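Local atomic coordinates of C2 toxin component I (Clostridium botulinum, PDB entry 2J3X), a protein that catalyses ADP-ribosylation of a target protein as the enzymatic component of the binary C2 toxin, probably transferring ADP-ribose from NAD to actin in the host cell. Residues I296-V301 with R362-L367. The protein carries 2 engineered substitutions. Residues are numbered along the deposited sequence; the frame is centred on the assembly and turned at random.
Sequences IAYRRV and RFIFRL
Val301 and Phe363 pair at one end of an antiparallel beta ladder, Ala297 and Leu367 at the other; the two strands belong to the sheet of an ADP-ribosyltransferase domain. Strand 363-369 lies between 295-301 and 414-426, and Tyr298 also bonds by its backbone to Ser350 on strand 347-350. Six backbone hydrogen bonds tie the strands, two at each of the pairs Ala297-Leu367, Arg299-Phe365 and Val301-Phe363.

On the face carrying Val301, the methyl CG2 is the bump. Val301 CG2 sits 3.7 Å from both Phe363 CB and Phe365 CE2, wedged into the notch between the two phenylalanines and meeting the Phe365 ring at its edge. Further along, Leu367 CD1 reaches back over Arg299 CB at 4.3 Å, while the Arg299 guanidinium leads off to Ser348 O and a bound glycerol.

Across the sheet, the side chains of Arg300 and Arg366 pack against Ile364, Tyr298 and Ile296. Ile364 CG1 stands 3.5 Å above the guanidinium plane of Arg300, over its centre, a flat-on contact that leaves the group's N-H edge to Ser353, Thr354 and Gln418. Tyr298 fits between Ile364 and Arg366: Tyr298 CD1 lies 3.8 Å from Ile364 CG2, and its CE1 lies against Arg366 CB and CG. With CG anti to the backbone N (chi1 177°), Arg366 runs extended beside the tyrosine, its CG touching both that ring and Ile296 CG2. Asp220 takes both Tyr298 OH and Arg366 NE, and Asp422 forms a salt bridge with Arg366 NH1; Arg366 NE makes just a weak, bent bond to Tyr298 OH, 3.5 Å long with 134° at the hydrogen.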
loop_
_atom_site.group_PDB
_atom_site.type_symbol
_atom_site.label_atom_id
_atom_site.label_comp_id
_atom_site.label_asym_id
_atom_site.label_seq_id
_atom_site.Cartn_x
_atom_site.Cartn_y
_atom_site.Cartn_z
ATOM N N ILE A 296 -2.413 8.323 -3.809
ATOM C CA ILE A 296 -1.559 8.106 -2.641
ATOM C C ILE A 296 -0.386 9.113 -2.657
ATOM O O ILE A 296 0.336 9.225 -3.643
ATOM C CB ILE A 296 -1.033 6.652 -2.639
ATOM C CG1 ILE A 296 -2.228 5.655 -2.449
ATOM C CG2 ILE A 296 0.101 6.461 -1.599
ATOM C CD1 ILE A 296 -2.881 5.754 -1.005
ATOM N N ALA A 297 -0.173 9.795 -1.524
ATOM C CA ALA A 297 1.063 10.511 -1.331
ATOM C C ALA A 297 1.717 10.026 0.000
ATOM O O ALA A 297 1.086 9.342 0.797
ATOM C CB ALA A 297 0.795 11.983 -1.246
ATOM N N TYR A 298 2.985 10.361 0.194
ATOM C CA TYR A 298 3.771 9.752 1.296
ATOM C C TYR A 298 4.340 10.806 2.216
ATOM O O TYR A 298 4.714 11.906 1.786
ATOM C CB TYR A 298 4.944 8.963 0.684
ATOM C CG TYR A 298 4.459 7.713 0.026
ATOM C CD1 TYR A 298 4.174 6.571 0.793
ATOM C CD2 TYR A 298 4.214 7.700 -1.388
ATOM C CE1 TYR A 298 3.695 5.381 0.191
ATOM C CE2 TYR A 298 3.727 6.529 -2.032
ATOM C CZ TYR A 298 3.459 5.382 -1.219
ATOM O OH TYR A 298 2.990 4.215 -1.760
ATOM N N ARG A 299 4.447 10.462 3.498
ATOM C CA ARG A 299 5.140 11.341 4.441
ATOM C C ARG A 299 5.832 10.443 5.478
ATOM O O ARG A 299 5.151 9.726 6.223
ATOM C CB ARG A 299 4.129 12.194 5.133
ATOM C CG ARG A 299 4.751 13.248 6.109
ATOM C CD ARG A 299 3.636 14.133 6.637
ATOM N NE ARG A 299 4.098 14.879 7.833
ATOM C CZ ARG A 299 4.933 15.906 7.811
ATOM N NH1 ARG A 299 5.418 16.365 6.656
ATOM N NH2 ARG A 299 5.296 16.483 8.962
ATOM N N ARG A 300 7.168 10.490 5.475
ATOM C CA ARG A 300 7.960 9.654 6.373
ATOM C C ARG A 300 8.310 10.484 7.611
ATOM O O ARG A 300 8.709 11.647 7.466
ATOM C CB ARG A 300 9.248 9.238 5.683
ATOM C CG ARG A 300 9.060 8.049 4.675
ATOM C CD ARG A 300 10.365 7.838 3.884
ATOM N NE ARG A 300 10.348 6.591 3.118
ATOM C CZ ARG A 300 10.795 5.422 3.575
ATOM N NH1 ARG A 300 11.264 5.265 4.850
ATOM N NH2 ARG A 300 10.694 4.381 2.806
ATOM N N VAL A 301 8.159 9.876 8.791
ATOM C CA VAL A 301 8.400 10.554 10.077
ATOM C C VAL A 301 9.172 9.628 10.978
ATOM O O VAL A 301 9.265 8.412 10.718
ATOM C CB VAL A 301 7.130 11.013 10.771
ATOM C CG1 VAL A 301 6.344 12.005 9.885
ATOM C CG2 VAL A 301 6.253 9.786 11.108
ATOM N N ARG A 362 11.537 5.553 9.850
ATOM C CA ARG A 362 10.894 4.200 9.837
ATOM C C ARG A 362 9.376 4.243 9.660
ATOM O O ARG A 362 8.749 3.198 9.413
ATOM C CB ARG A 362 11.220 3.501 11.190
ATOM C CG ARG A 362 12.714 3.236 11.352
ATOM C CD ARG A 362 12.989 2.818 12.801
ATOM N NE ARG A 362 14.405 2.433 12.970
ATOM C CZ ARG A 362 15.407 3.285 13.168
ATOM N NH1 ARG A 362 15.216 4.587 13.217
ATOM N NH2 ARG A 362 16.617 2.807 13.335
ATOM N N PHE A 363 8.768 5.412 9.849
ATOM C CA PHE A 363 7.289 5.451 9.903
ATOM C C PHE A 363 6.783 6.107 8.607
ATOM O O PHE A 363 6.853 7.319 8.443
ATOM C CB PHE A 363 6.794 6.164 11.176
ATOM C CG PHE A 363 7.297 5.499 12.447
ATOM C CD1 PHE A 363 8.548 5.859 12.996
ATOM C CD2 PHE A 363 6.557 4.506 13.059
ATOM C CE1 PHE A 363 9.050 5.243 14.157
ATOM C CE2 PHE A 363 7.037 3.853 14.255
ATOM C CZ PHE A 363 8.313 4.242 14.815
ATOM N N ILE A 364 6.314 5.267 7.679
ATOM C CA ILE A 364 6.011 5.754 6.332
ATOM C C ILE A 364 4.500 5.927 6.234
ATOM O O ILE A 364 3.803 4.952 6.106
ATOM C CB ILE A 364 6.445 4.724 5.285
ATOM C CG1 ILE A 364 7.924 4.304 5.429
ATOM C CG2 ILE A 364 6.082 5.236 3.851
ATOM C CD1 ILE A 364 8.218 2.856 4.892
ATOM N N PHE A 365 4.008 7.159 6.274
ATOM C CA PHE A 365 2.580 7.394 6.080
ATOM C C PHE A 365 2.269 7.288 4.610
ATOM O O PHE A 365 2.876 7.994 3.801
ATOM C CB PHE A 365 2.099 8.719 6.588
ATOM C CG PHE A 365 1.880 8.719 8.085
ATOM C CD1 PHE A 365 0.695 8.258 8.628
ATOM C CD2 PHE A 365 2.902 9.132 8.928
ATOM C CE1 PHE A 365 0.483 8.270 10.035
ATOM C CE2 PHE A 365 2.694 9.137 10.337
ATOM C CZ PHE A 365 1.479 8.691 10.865
ATOM N N ARG A 366 1.381 6.338 4.301
ATOM C CA ARG A 366 0.908 6.118 2.917
ATOM C C ARG A 366 -0.507 6.726 2.952
ATOM O O ARG A 366 -1.479 6.085 3.339
ATOM C CB ARG A 366 0.974 4.592 2.615
ATOM C CG ARG A 366 0.411 4.287 1.169
ATOM C CD ARG A 366 0.739 2.886 0.751
ATOM N NE ARG A 366 0.144 2.623 -0.570
ATOM C CZ ARG A 366 -0.968 1.900 -0.776
ATOM N NH1 ARG A 366 -1.593 1.321 0.255
ATOM N NH2 ARG A 366 -1.426 1.736 -2.055
ATOM N N LEU A 367 -0.609 8.004 2.587
ATOM C CA LEU A 367 -1.814 8.796 2.844
ATOM C C LEU A 367 -2.703 8.738 1.614
ATOM O O LEU A 367 -2.252 9.080 0.534
ATOM C CB LEU A 367 -1.456 10.297 3.064
ATOM C CG LEU A 367 -0.525 10.452 4.279
ATOM C CD1 LEU A 367 -0.047 11.890 4.378
ATOM C CD2 LEU A 367 -1.275 10.012 5.552
#